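Local coordinates for nitrilotriacetate monooxygenase (Burkholderia pseudomallei, PDB 3SDO), which probably acts as an FMN-dependent monooxygenase that uses molecular oxygen to oxidise nitrilotriacetate or a related substrate, at residues A[302-307]-A[352-357]; A[24-29]-A[69-74]; A[377-382]-A[417-422]; A[10-15]-A[411-416]. One frame throughout, in Å; residues are numbered along the deposited sequence.

The fold is the TIM barrel of the luciferase-like monooxygenases, and the contacts sample its closure, its loops and an insertion. Contacts 3 and 4 share helix 401-418, have centres about 8 Å apart and touch through Tyr421, which probably hydrogen-bonds with both Leu416 and Ile10. Contact 4 joins the first barrel strand, 11-15, to that last barrel helix, so almost the whole chain, contacts 1 and 2 included, runs between its segments; contact 3 adds helix 375-387. Contact 2 lies between loops following strands 11-15 and 56-59, its centre about 25 Å from that of contact 4. Contact 1, later in sequence, belongs to outlying helices, about 33 Å from contact 4, centre to centre.

Contact 1. Residues A[302-307]-A[352-357]; sequences AYLSHF and REVAYE
Leu304 reaches from helix 297-307 to Val354 and Ala355 on helix 351-363, and every touch across this interface is apolar. Its two methyls divide the work. CD2 meets the CG1 branch of Val354 at 4.2 Å, while CD1 lies 4.3 Å from CB of Ala355. At the fork between them, CG of Leu304 sits 4.1 Å from CA of Ala355, so the leucine rests against the backbone of the facing helix as well as its methyl group. The small alanine lets the chains come near: the CA atoms of Leu304 and Ala355 are 6.2 Å apart. A chi1 of -106°, well off the staggered values, goes with this placing of both leucine methyls against the other helix.

This is helix-to-helix packing within the helical insertion that follows strand 268-277 of the TIM barrel and precedes the barrel helix 375-387. Ile340 of helix 334-346 touches both Leu304 and Val354, making the packing a three-helix affair. The same pair of helices meets again to either side in sequence, where Ala355 touches Ala300 and Leu301, and Phe307 touches Val358.

Polar partners lie around the apolar seam: Arg352 uses NE in a salt bridge with Asp319, and the Tyr356 hydroxyl bonds to the carbonyl O of Leu295.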
loop_
_atom_site.group_PDB
_atom_site.type_symbol
_atom_site.label_atom_id
_atom_site.label_comp_id
_atom_site.label_asym_id
_atom_site.label_seq_id
_atom_site.Cartn_x
_atom_site.Cartn_y
_atom_site.Cartn_z
ATOM N N ALA A 302 24.585 -5.220 -26.404
ATOM C CA ALA A 302 23.790 -6.421 -26.111
ATOM C C ALA A 302 22.363 -6.226 -26.603
ATOM O O ALA A 302 21.723 -7.161 -27.090
ATOM C CB ALA A 302 23.796 -6.744 -24.590
ATOM N N TYR A 303 21.881 -4.997 -26.489
ATOM C CA TYR A 303 20.557 -4.660 -26.949
ATOM C C TYR A 303 20.472 -4.521 -28.478
ATOM O O TYR A 303 19.452 -4.866 -29.080
ATOM C CB TYR A 303 20.051 -3.405 -26.218
ATOM C CG TYR A 303 18.571 -3.161 -26.422
ATOM C CD1 TYR A 303 17.619 -4.016 -25.860
ATOM C CD2 TYR A 303 18.124 -2.085 -27.194
ATOM C CE1 TYR A 303 16.258 -3.804 -26.061
ATOM C CE2 TYR A 303 16.776 -1.863 -27.399
ATOM C CZ TYR A 303 15.837 -2.724 -26.837
ATOM O OH TYR A 303 14.487 -2.506 -27.042
ATOM N N LEU A 304 21.529 -4.035 -29.130
ATOM C CA LEU A 304 21.615 -4.114 -30.593
ATOM C C LEU A 304 21.607 -5.573 -31.086
ATOM O O LEU A 304 21.004 -5.901 -32.117
ATOM C CB LEU A 304 22.926 -3.516 -31.098
ATOM C CG LEU A 304 23.067 -2.175 -31.808
ATOM C CD1 LEU A 304 24.424 -2.240 -32.490
ATOM C CD2 LEU A 304 21.959 -1.845 -32.814
ATOM N N SER A 305 22.344 -6.422 -30.375
ATOM C CA SER A 305 22.448 -7.860 -30.678
ATOM C C SER A 305 21.051 -8.507 -30.772
ATOM O O SER A 305 20.812 -9.366 -31.616
ATOM C CB SER A 305 23.304 -8.534 -29.578
ATOM O OG SER A 305 23.595 -9.896 -29.853
ATOM N N HIS A 306 20.142 -8.064 -29.913
ATOM C CA HIS A 306 18.743 -8.512 -29.881
ATOM C C HIS A 306 18.037 -8.432 -31.254
ATOM O O HIS A 306 17.234 -9.303 -31.620
ATOM C CB HIS A 306 17.998 -7.667 -28.806
ATOM C CG HIS A 306 16.513 -7.831 -28.784
ATOM N ND1 HIS A 306 15.895 -9.005 -28.405
ATOM C CD2 HIS A 306 15.516 -6.953 -29.057
ATOM C CE1 HIS A 306 14.582 -8.851 -28.471
ATOM N NE2 HIS A 306 14.325 -7.613 -28.861
ATOM N N PHE A 307 18.332 -7.384 -32.008
ATOM C CA PHE A 307 17.655 -7.156 -33.268
ATOM C C PHE A 307 18.282 -7.913 -34.426
ATOM O O PHE A 307 17.668 -8.028 -35.481
ATOM C CB PHE A 307 17.596 -5.659 -33.554
ATOM C CG PHE A 307 16.754 -4.887 -32.552
ATOM C CD1 PHE A 307 15.412 -5.178 -32.389
ATOM C CD2 PHE A 307 17.312 -3.888 -31.773
ATOM C CE1 PHE A 307 14.633 -4.478 -31.464
ATOM C CE2 PHE A 307 16.537 -3.186 -30.835
ATOM C CZ PHE A 307 15.196 -3.481 -30.689
ATOM N N ARG A 352 29.439 2.852 -31.999
ATOM C CA ARG A 352 29.069 3.418 -30.697
ATOM C C ARG A 352 27.863 4.337 -30.860
ATOM O O ARG A 352 26.907 4.223 -30.119
ATOM C CB ARG A 352 30.237 4.188 -30.061
ATOM C CG ARG A 352 30.004 4.525 -28.585
ATOM C CD ARG A 352 30.948 5.601 -28.073
ATOM N NE ARG A 352 32.348 5.167 -28.112
ATOM C CZ ARG A 352 32.992 4.522 -27.143
ATOM N NH1 ARG A 352 32.391 4.193 -26.006
ATOM N NH2 ARG A 352 34.268 4.189 -27.320
ATOM N N GLU A 353 27.898 5.215 -31.861
ATOM C CA GLU A 353 26.806 6.186 -32.079
ATOM C C GLU A 353 25.520 5.455 -32.455
ATOM O O GLU A 353 24.457 5.801 -31.975
ATOM C CB GLU A 353 27.174 7.211 -33.167
ATOM C CG GLU A 353 28.226 8.205 -32.721
ATOM C CD GLU A 353 28.798 9.045 -33.873
ATOM O OE1 GLU A 353 28.833 8.566 -35.033
ATOM O OE2 GLU A 353 29.244 10.182 -33.604
ATOM N N VAL A 354 25.624 4.420 -33.292
ATOM C CA VAL A 354 24.436 3.620 -33.611
ATOM C C VAL A 354 23.888 2.937 -32.370
ATOM O O VAL A 354 22.683 3.002 -32.129
ATOM C CB VAL A 354 24.681 2.552 -34.686
ATOM C CG1 VAL A 354 23.500 1.593 -34.733
ATOM C CG2 VAL A 354 24.910 3.208 -36.038
ATOM N N ALA A 355 24.754 2.306 -31.576
ATOM C CA ALA A 355 24.308 1.514 -30.416
ATOM C C ALA A 355 23.562 2.393 -29.419
ATOM O O ALA A 355 22.556 1.963 -28.834
ATOM C CB ALA A 355 25.489 0.831 -29.711
ATOM N N TYR A 356 24.090 3.598 -29.206
ATOM C CA TYR A 356 23.521 4.526 -28.226
ATOM C C TYR A 356 22.272 5.220 -28.778
ATOM O O TYR A 356 21.316 5.409 -28.041
ATOM C CB TYR A 356 24.574 5.535 -27.726
ATOM C CG TYR A 356 25.417 4.986 -26.591
ATOM C CD1 TYR A 356 26.673 4.450 -26.825
ATOM C CD2 TYR A 356 24.944 4.980 -25.295
ATOM C CE1 TYR A 356 27.443 3.940 -25.796
ATOM C CE2 TYR A 356 25.697 4.468 -24.258
ATOM C CZ TYR A 356 26.950 3.947 -24.508
ATOM O OH TYR A 356 27.719 3.436 -23.486
ATOM N N GLU A 357 22.272 5.568 -30.068
ATOM C CA GLU A 357 21.054 6.052 -30.755
ATOM C C GLU A 357 19.862 5.157 -30.480
ATOM O O GLU A 357 18.775 5.627 -30.103
ATOM C CB GLU A 357 21.250 6.064 -32.282
ATOM C CG GLU A 357 21.852 7.311 -32.832
ATOM C CD GLU A 357 20.911 8.470 -32.763
ATOM O OE1 GLU A 357 19.688 8.246 -32.909
ATOM O OE2 GLU A 357 21.395 9.603 -32.549
#

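Contact 2. Residues A[24-29]-A[69-74]; sequences NAWKHP and SAPHFL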
loop_
_atom_site.group_PDB
_atom_site.type_symbol
_atom_site.label_atom_id
_atom_site.label_comp_id
_atom_site.label_asym_id
_atom_site.label_seq_id
_atom_site.Cartn_x
_atom_site.Cartn_y
_atom_site.Cartn_z
ATOM N N ASN A 24 19.092 2.687 -15.737
ATOM C CA ASN A 24 20.392 2.642 -15.066
ATOM C C ASN A 24 20.686 3.844 -14.154
ATOM O O ASN A 24 21.831 4.096 -13.793
ATOM C CB ASN A 24 21.493 2.452 -16.095
ATOM C CG ASN A 24 21.584 0.987 -16.599
ATOM O OD1 ASN A 24 20.857 0.094 -16.120
ATOM N ND2 ASN A 24 22.462 0.753 -17.564
ATOM N N ALA A 25 19.629 4.527 -13.728
ATOM C CA ALA A 25 19.763 5.720 -12.899
ATOM C C ALA A 25 20.413 5.423 -11.538
ATOM O O ALA A 25 20.992 6.329 -10.915
ATOM C CB ALA A 25 18.379 6.400 -12.707
ATOM N N TRP A 26 20.329 4.173 -11.077
ATOM C CA TRP A 26 20.957 3.778 -9.794
ATOM C C TRP A 26 22.472 4.025 -9.782
ATOM O O TRP A 26 23.091 4.046 -8.704
ATOM C CB TRP A 26 20.707 2.301 -9.457
ATOM C CG TRP A 26 21.393 1.308 -10.358
ATOM C CD1 TRP A 26 20.923 0.813 -11.558
ATOM C CD2 TRP A 26 22.654 0.667 -10.134
ATOM N NE1 TRP A 26 21.823 -0.072 -12.099
ATOM C CE2 TRP A 26 22.895 -0.189 -11.246
ATOM C CE3 TRP A 26 23.598 0.721 -9.106
ATOM C CZ2 TRP A 26 24.038 -0.978 -11.351
ATOM C CZ3 TRP A 26 24.758 -0.054 -9.228
ATOM C CH2 TRP A 26 24.960 -0.899 -10.335
ATOM N N LYS A 27 23.066 4.124 -10.972
ATOM C CA LYS A 27 24.500 4.390 -11.111
ATOM C C LYS A 27 24.855 5.871 -10.931
ATOM O O LYS A 27 26.030 6.199 -10.749
ATOM C CB LYS A 27 25.029 3.971 -12.493
ATOM C CG LYS A 27 24.851 2.520 -12.907
ATOM C CD LYS A 27 25.643 2.281 -14.219
ATOM C CE LYS A 27 25.323 0.961 -14.871
ATOM N NZ LYS A 27 25.813 0.833 -16.299
ATOM N N HIS A 28 23.879 6.770 -11.052
ATOM C CA HIS A 28 24.189 8.208 -11.010
ATOM C C HIS A 28 24.473 8.682 -9.586
ATOM O O HIS A 28 23.693 8.368 -8.680
ATOM C CB HIS A 28 23.065 9.060 -11.616
ATOM C CG HIS A 28 23.537 10.414 -12.016
ATOM N ND1 HIS A 28 23.463 11.498 -11.175
ATOM C CD2 HIS A 28 24.195 10.831 -13.123
ATOM C CE1 HIS A 28 24.019 12.542 -11.769
ATOM N NE2 HIS A 28 24.482 12.159 -12.948
ATOM N N PRO A 29 25.574 9.454 -9.386
ATOM C CA PRO A 29 25.947 9.896 -8.033
ATOM C C PRO A 29 24.973 10.834 -7.331
ATOM O O PRO A 29 25.090 11.006 -6.140
ATOM C CB PRO A 29 27.300 10.604 -8.227
ATOM C CG PRO A 29 27.432 10.859 -9.685
ATOM C CD PRO A 29 26.578 9.852 -10.398
ATOM N N SER A 69 14.789 -8.298 -15.801
ATOM C CA SER A 69 14.051 -7.069 -15.491
ATOM C C SER A 69 15.018 -5.935 -15.165
ATOM O O SER A 69 16.111 -6.177 -14.626
ATOM C CB SER A 69 13.117 -7.281 -14.290
ATOM O OG SER A 69 12.176 -8.320 -14.519
ATOM N N ALA A 70 14.607 -4.700 -15.462
ATOM C CA ALA A 70 15.416 -3.526 -15.164
ATOM C C ALA A 70 15.494 -3.336 -13.633
ATOM O O ALA A 70 14.610 -3.805 -12.893
ATOM C CB ALA A 70 14.818 -2.283 -15.858
ATOM N N PRO A 71 16.568 -2.684 -13.140
ATOM C CA PRO A 71 16.749 -2.502 -11.705
ATOM C C PRO A 71 15.497 -2.101 -10.926
ATOM O O PRO A 71 15.201 -2.710 -9.899
ATOM C CB PRO A 71 17.815 -1.406 -11.639
ATOM C CG PRO A 71 18.700 -1.741 -12.816
ATOM C CD PRO A 71 17.748 -2.217 -13.896
ATOM N N HIS A 72 14.753 -1.111 -11.396
ATOM C CA HIS A 72 13.590 -0.634 -10.619
ATOM C C HIS A 72 12.466 -1.693 -10.532
ATOM O O HIS A 72 11.753 -1.798 -9.511
ATOM C CB HIS A 72 13.024 0.691 -11.158
ATOM C CG HIS A 72 11.939 1.244 -10.290
ATOM N ND1 HIS A 72 12.206 1.890 -9.105
ATOM C CD2 HIS A 72 10.587 1.187 -10.394
ATOM C CE1 HIS A 72 11.065 2.223 -8.522
ATOM N NE2 HIS A 72 10.069 1.808 -9.282
ATOM N N PHE A 73 12.341 -2.490 -11.582
ATOM C CA PHE A 73 11.376 -3.580 -11.616
ATOM C C PHE A 73 11.808 -4.785 -10.758
ATOM O O PHE A 73 10.962 -5.581 -10.339
ATOM C CB PHE A 73 11.128 -4.012 -13.052
ATOM C CG PHE A 73 10.297 -3.042 -13.859
ATOM C CD1 PHE A 73 10.803 -1.798 -14.237
ATOM C CD2 PHE A 73 9.017 -3.401 -14.288
ATOM C CE1 PHE A 73 10.028 -0.897 -15.010
ATOM C CE2 PHE A 73 8.232 -2.514 -15.058
ATOM C CZ PHE A 73 8.737 -1.259 -15.407
ATOM N N LEU A 74 13.110 -4.924 -10.494
ATOM C CA LEU A 74 13.617 -6.017 -9.648
ATOM C C LEU A 74 13.270 -5.806 -8.165
ATOM O O LEU A 74 13.078 -6.762 -7.427
ATOM C CB LEU A 74 15.139 -6.176 -9.797
ATOM C CG LEU A 74 15.649 -6.767 -11.114
ATOM C CD1 LEU A 74 17.153 -6.552 -11.244
ATOM C CD2 LEU A 74 15.304 -8.255 -11.226
#
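CG of Pro71 comes up to the indole of Trp26 at a slant, and the two side chains as a whole cross at about a right angle, while one indole face carries its own neighbour Lys27, whose CG stands 3.7 Å above the plane and over its centre. The setting is a pair of loops following the first two strands of the TIM barrel: Trp26 lies in a 3-10 turn after strand 11-15, and Pro71 opens the short helix 71-74, directly after the N-cap residue Ala70. With chi1 at 68°, CG of Trp26 is wedged between its backbone N and carbonyl carbon, and the pyrrole part of the indole is turned to the proline. CB of Pro71 is 3.8 Å from Trp26 CD1.

Asn24 only brushes the proline, with OD1 4.4 Å from Pro71 CG. Its amide nitrogen is held instead by the carbonyl O of Leu294 and by Glu299. The second subunit packs over this contact: its Phe182 lies on both Trp26 and Pro71, and its Arg177 hydrogen-bonds to the carbonyl O of Trp26. The tightest approach falls on one methylene, CG of Pro71, which lies 3.6 Å from Trp26 CD1 and equally near Trp26 NE1.

Contact 3. Residues A[377-382]-A[417-422]; sequences AVASEM and SARGYF
Arg419 turns the end of its guanidinium to Ser380 and grips the one hydroxyl oxygen with two nitrogens. It does so from the C-terminal end of helix 401-418, which finishes in a Schellman motif with Gly420 at positive phi; Ser380 belongs to helix 375-387, the preceding helix on the outside of the TIM barrel. The serine oxygen lies in the guanidinium plane, at its edge. NH2 donates to OG over 2.8 Å with an N-H...O angle of 151°, and NH1 donates to the same OG over 3.0 Å at 141°. Neither bond is straight, as expected when both N-H groups converge on a single atom, but together they help to fix the rotation of the flat group.

The arginine chain starts out toward the facing helix and bends at chi3 (70°), which swings the guanidinium onto Ser380. There NH1 also lies 3.8 Å from CB of Ala379, whose methyl points at the 417-422 segment. Here the approach to the guanidinium is oblique, a simple van der Waals touch beside the polar grip.

Ser380 OG also bonds to the carbonyl O of Glu376, one turn back in its own helix, so the hydroxyl accepts two hydrogen bonds from the arginine while donating its own hydrogen to that carbonyl. The carboxylate of Glu376 adds to the hold on Arg419 through a salt bridge with NH1. At the last residue of the same helix, Asp387 bonds to the Tyr421 hydroxyl. Within the Schellman turn, Gly420 N is 3.1 Å from Ser417 O.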
loop_
_atom_site.group_PDB
_atom_site.type_symbol
_atom_site.label_atom_id
_atom_site.label_comp_id
_atom_site.label_asym_id
_atom_site.label_seq_id
_atom_site.Cartn_x
_atom_site.Cartn_y
_atom_site.Cartn_z
ATOM N N ALA A 377 14.348 27.999 -23.015
ATOM C CA ALA A 377 13.980 27.212 -24.207
ATOM C C ALA A 377 13.071 26.058 -23.843
ATOM O O ALA A 377 12.092 25.796 -24.538
ATOM C CB ALA A 377 15.229 26.696 -24.963
ATOM N N VAL A 378 13.389 25.364 -22.749
ATOM C CA VAL A 378 12.589 24.227 -22.310
ATOM C C VAL A 378 11.192 24.681 -21.854
ATOM O O VAL A 378 10.185 24.026 -22.143
ATOM C CB VAL A 378 13.339 23.433 -21.176
ATOM C CG1 VAL A 378 12.396 22.463 -20.453
ATOM C CG2 VAL A 378 14.557 22.696 -21.774
ATOM N N ALA A 379 11.130 25.808 -21.142
ATOM C CA ALA A 379 9.838 26.401 -20.755
ATOM C C ALA A 379 9.003 26.787 -21.985
ATOM O O ALA A 379 7.792 26.541 -22.010
ATOM C CB ALA A 379 10.029 27.622 -19.828
ATOM N N SER A 380 9.657 27.375 -22.991
ATOM C CA SER A 380 8.997 27.759 -24.225
ATOM C C SER A 380 8.331 26.550 -24.917
ATOM O O SER A 380 7.239 26.681 -25.447
ATOM C CB SER A 380 9.958 28.465 -25.188
ATOM O OG SER A 380 10.252 29.790 -24.747
ATOM N N GLU A 381 8.993 25.395 -24.897
ATOM C CA GLU A 381 8.450 24.180 -25.524
ATOM C C GLU A 381 7.254 23.646 -24.727
ATOM O O GLU A 381 6.246 23.246 -25.309
ATOM C CB GLU A 381 9.548 23.119 -25.642
ATOM C CG GLU A 381 9.119 21.821 -26.292
ATOM C CD GLU A 381 8.801 21.937 -27.782
ATOM O OE1 GLU A 381 8.953 23.028 -28.375
ATOM O OE2 GLU A 381 8.399 20.905 -28.363
ATOM N N MET A 382 7.348 23.659 -23.406
ATOM C CA MET A 382 6.200 23.290 -22.562
ATOM C C MET A 382 5.022 24.204 -22.825
ATOM O O MET A 382 3.880 23.737 -22.925
ATOM C CB MET A 382 6.546 23.318 -21.064
ATOM C CG MET A 382 7.587 22.260 -20.673
ATOM S SD MET A 382 8.130 22.372 -18.944
ATOM C CE MET A 382 9.506 21.223 -19.059
ATOM N N SER A 417 6.722 30.477 -14.009
ATOM C CA SER A 417 6.008 31.406 -13.138
ATOM C C SER A 417 6.159 32.856 -13.635
ATOM O O SER A 417 5.175 33.592 -13.725
ATOM C CB SER A 417 6.477 31.315 -11.660
ATOM O OG SER A 417 6.228 30.039 -11.101
ATOM N N ALA A 418 7.377 33.243 -13.980
ATOM C CA ALA A 418 7.628 34.591 -14.489
ATOM C C ALA A 418 6.842 34.908 -15.768
ATOM O O ALA A 418 6.485 36.074 -15.997
ATOM C CB ALA A 418 9.123 34.799 -14.705
ATOM N N ARG A 419 6.556 33.881 -16.576
ATOM C CA ARG A 419 5.816 34.041 -17.824
ATOM C C ARG A 419 4.305 33.812 -17.690
ATOM O O ARG A 419 3.583 33.868 -18.701
ATOM C CB ARG A 419 6.409 33.115 -18.902
ATOM C CG ARG A 419 7.883 33.406 -19.131
ATOM C CD ARG A 419 8.640 32.307 -19.898
ATOM N NE ARG A 419 8.237 32.225 -21.290
ATOM C CZ ARG A 419 8.867 31.508 -22.219
ATOM N NH1 ARG A 419 10.000 30.831 -21.939
ATOM N NH2 ARG A 419 8.382 31.495 -23.452
ATOM N N GLY A 420 3.821 33.591 -16.464
ATOM C CA GLY A 420 2.366 33.434 -16.221
ATOM C C GLY A 420 1.806 32.062 -16.509
ATOM O O GLY A 420 0.578 31.879 -16.666
ATOM N N TYR A 421 2.701 31.075 -16.552
ATOM C CA TYR A 421 2.326 29.710 -16.856
ATOM C C TYR A 421 2.534 28.711 -15.689
ATOM O O TYR A 421 2.497 27.504 -15.904
ATOM C CB TYR A 421 3.081 29.247 -18.106
ATOM C CG TYR A 421 2.491 29.706 -19.428
ATOM C CD1 TYR A 421 1.543 28.943 -20.077
ATOM C CD2 TYR A 421 2.920 30.866 -20.049
ATOM C CE1 TYR A 421 1.008 29.344 -21.305
ATOM C CE2 TYR A 421 2.400 31.269 -21.283
ATOM C CZ TYR A 421 1.441 30.491 -21.898
ATOM O OH TYR A 421 0.909 30.854 -23.110
ATOM N N PHE A 422 2.747 29.211 -14.471
ATOM C CA PHE A 422 2.830 28.354 -13.278
ATOM C C PHE A 422 2.696 29.143 -11.988
ATOM O O PHE A 422 3.517 30.025 -11.683
ATOM C CB PHE A 422 4.139 27.562 -13.246
ATOM C CG PHE A 422 4.228 26.567 -12.093
ATOM C CD1 PHE A 422 3.484 25.400 -12.115
ATOM C CD2 PHE A 422 5.061 26.796 -11.011
ATOM C CE1 PHE A 422 3.554 24.478 -11.061
ATOM C CE2 PHE A 422 5.126 25.889 -9.949
ATOM C CZ PHE A 422 4.372 24.723 -9.984
#

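Contact 4. Residues A[10-15]-A[411-416]; sequences IHFGVL and HVLPVL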
loop_
_atom_site.group_PDB
_atom_site.type_symbol
_atom_site.label_atom_id
_atom_site.label_comp_id
_atom_site.label_asym_id
_atom_site.label_seq_id
_atom_site.Cartn_x
_atom_site.Cartn_y
_atom_site.Cartn_z
ATOM N N ILE A 10 0.152 25.740 -15.659
ATOM C CA ILE A 10 0.428 24.401 -16.154
ATOM C C ILE A 10 0.540 23.458 -14.962
ATOM O O ILE A 10 1.369 23.672 -14.070
ATOM C CB ILE A 10 1.713 24.385 -16.998
ATOM C CG1 ILE A 10 1.530 25.313 -18.208
ATOM C CG2 ILE A 10 2.090 22.930 -17.405
ATOM C CD1 ILE A 10 2.793 25.507 -19.044
ATOM N N HIS A 11 -0.339 22.449 -14.901
ATOM C CA HIS A 11 -0.286 21.470 -13.812
ATOM C C HIS A 11 0.909 20.525 -14.002
ATOM O O HIS A 11 1.237 20.154 -15.125
ATOM C CB HIS A 11 -1.575 20.623 -13.766
ATOM C CG HIS A 11 -2.840 21.418 -13.629
ATOM N ND1 HIS A 11 -3.308 21.869 -12.409
ATOM C CD2 HIS A 11 -3.750 21.819 -14.554
ATOM C CE1 HIS A 11 -4.437 22.536 -12.598
ATOM N NE2 HIS A 11 -4.734 22.512 -13.887
ATOM N N PHE A 12 1.523 20.094 -12.905
ATOM C CA PHE A 12 2.573 19.075 -12.960
ATOM C C PHE A 12 2.347 17.968 -11.974
ATOM O O PHE A 12 1.913 18.192 -10.832
ATOM C CB PHE A 12 3.931 19.688 -12.663
ATOM C CG PHE A 12 4.426 20.586 -13.759
ATOM C CD1 PHE A 12 5.152 20.075 -14.798
ATOM C CD2 PHE A 12 4.129 21.932 -13.746
ATOM C CE1 PHE A 12 5.599 20.900 -15.832
ATOM C CE2 PHE A 12 4.573 22.759 -14.737
ATOM C CZ PHE A 12 5.309 22.234 -15.803
ATOM N N GLY A 13 2.702 16.770 -12.411
ATOM C CA GLY A 13 2.870 15.624 -11.526
ATOM C C GLY A 13 4.300 15.140 -11.651
ATOM O O GLY A 13 4.954 15.409 -12.653
ATOM N N VAL A 14 4.785 14.397 -10.663
ATOM C CA VAL A 14 6.114 13.784 -10.768
ATOM C C VAL A 14 6.037 12.279 -10.538
ATOM O O VAL A 14 5.521 11.800 -9.508
ATOM C CB VAL A 14 7.161 14.479 -9.835
ATOM C CG1 VAL A 14 6.743 14.417 -8.372
ATOM C CG2 VAL A 14 8.513 13.903 -10.026
ATOM N N LEU A 15 6.492 11.553 -11.554
ATOM C CA LEU A 15 6.707 10.120 -11.475
ATOM C C LEU A 15 7.944 9.896 -10.634
ATOM O O LEU A 15 9.051 10.272 -11.041
ATOM C CB LEU A 15 6.926 9.514 -12.867
ATOM C CG LEU A 15 7.504 8.071 -12.881
ATOM C CD1 LEU A 15 6.489 7.118 -12.258
ATOM C CD2 LEU A 15 7.946 7.578 -14.284
ATOM N N HIS A 411 15.125 25.674 -11.658
ATOM C CA HIS A 411 15.413 26.454 -12.854
ATOM C C HIS A 411 14.275 26.581 -13.850
ATOM O O HIS A 411 14.128 27.620 -14.447
ATOM C CB HIS A 411 16.678 25.936 -13.517
ATOM C CG HIS A 411 17.858 25.999 -12.608
ATOM N ND1 HIS A 411 18.438 24.872 -12.067
ATOM C CD2 HIS A 411 18.484 27.057 -12.043
ATOM C CE1 HIS A 411 19.417 25.233 -11.254
ATOM N NE2 HIS A 411 19.463 26.555 -11.220
ATOM N N VAL A 412 13.454 25.555 -14.024
ATOM C CA VAL A 412 12.365 25.653 -14.978
ATOM C C VAL A 412 11.104 26.301 -14.398
ATOM O O VAL A 412 10.545 27.236 -15.007
ATOM C CB VAL A 412 12.037 24.302 -15.626
ATOM C CG1 VAL A 412 10.938 24.488 -16.624
ATOM C CG2 VAL A 412 13.294 23.727 -16.309
ATOM N N LEU A 413 10.662 25.846 -13.223
ATOM C CA LEU A 413 9.413 26.366 -12.673
ATOM C C LEU A 413 9.410 27.887 -12.484
ATOM O O LEU A 413 8.414 28.522 -12.779
ATOM C CB LEU A 413 9.007 25.621 -11.385
ATOM C CG LEU A 413 8.581 24.149 -11.573
ATOM C CD1 LEU A 413 8.172 23.470 -10.229
ATOM C CD2 LEU A 413 7.437 24.025 -12.595
ATOM N N PRO A 414 10.515 28.488 -11.985
ATOM C CA PRO A 414 10.542 29.944 -11.827
ATOM C C PRO A 414 10.434 30.723 -13.141
ATOM O O PRO A 414 9.861 31.797 -13.156
ATOM C CB PRO A 414 11.900 30.187 -11.156
ATOM C CG PRO A 414 12.150 28.922 -10.433
ATOM C CD PRO A 414 11.706 27.877 -11.378
ATOM N N VAL A 415 10.983 30.192 -14.228
ATOM C CA VAL A 415 10.796 30.767 -15.561
ATOM C C VAL A 415 9.334 30.666 -15.987
ATOM O O VAL A 415 8.749 31.639 -16.450
ATOM C CB VAL A 415 11.687 30.067 -16.622
ATOM C CG1 VAL A 415 11.318 30.540 -18.053
ATOM C CG2 VAL A 415 13.167 30.296 -16.301
ATOM N N LEU A 416 8.719 29.509 -15.795
ATOM C CA LEU A 416 7.289 29.386 -16.118
ATOM C C LEU A 416 6.429 30.354 -15.307
ATOM O O LEU A 416 5.515 30.994 -15.861
ATOM C CB LEU A 416 6.793 27.957 -15.945
ATOM C CG LEU A 416 7.218 26.913 -16.967
ATOM C CD1 LEU A 416 6.757 25.519 -16.499
ATOM C CD2 LEU A 416 6.643 27.250 -18.343
#
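Phe12 points from its strand into a notch between Leu413 and Leu416, two residues on the same side of helix 401-418. CZ of the ring lies 3.7 Å from CD1 of Leu416. The adjoining ring carbon, CE2, is shared: it is 3.8 Å from CD2 of Leu413 and 3.9 Å from the same Leu416 methyl. Leu413 CD2 makes an off-centre CH-pi contact, 4.3 Å from the ring centroid and 29° off the ring normal. The two leucines come in differently, for Leu413 and Phe12 slide past each other in opposite directions, whereas Leu416 slants across the phenyl tip. Ile10, two residues earlier on the same side of the chain, extends the apolar patch with CD1 placed 4.3 Å from the other methyl of Leu416, CD2. In Phe12 a chi1 of -70° sets CG anti to the carbonyl carbon and sends the ring out toward the helix.

Strand 11-15 is the first strand of the TIM barrel and helix 401-418 follows the eighth, 393-396, so this buried packing brings the two ends of the barrel together. The strand itself runs parallel between 56-59 and 393-396.

Farther out, Phe408, earlier on the same helix, stands edge-to-face to Phe12, and Leu396 of strand 393-396 touches Phe12. Helix 375-387 backs the other part of the patch, with Val386 against Ile10 and Ala379 against Leu416. The helix is kinked at Pro414, whose nitrogen has no hydrogen to give, but the bond from Leu416 N to Val412 O, 3.0 Å, bridges the proline.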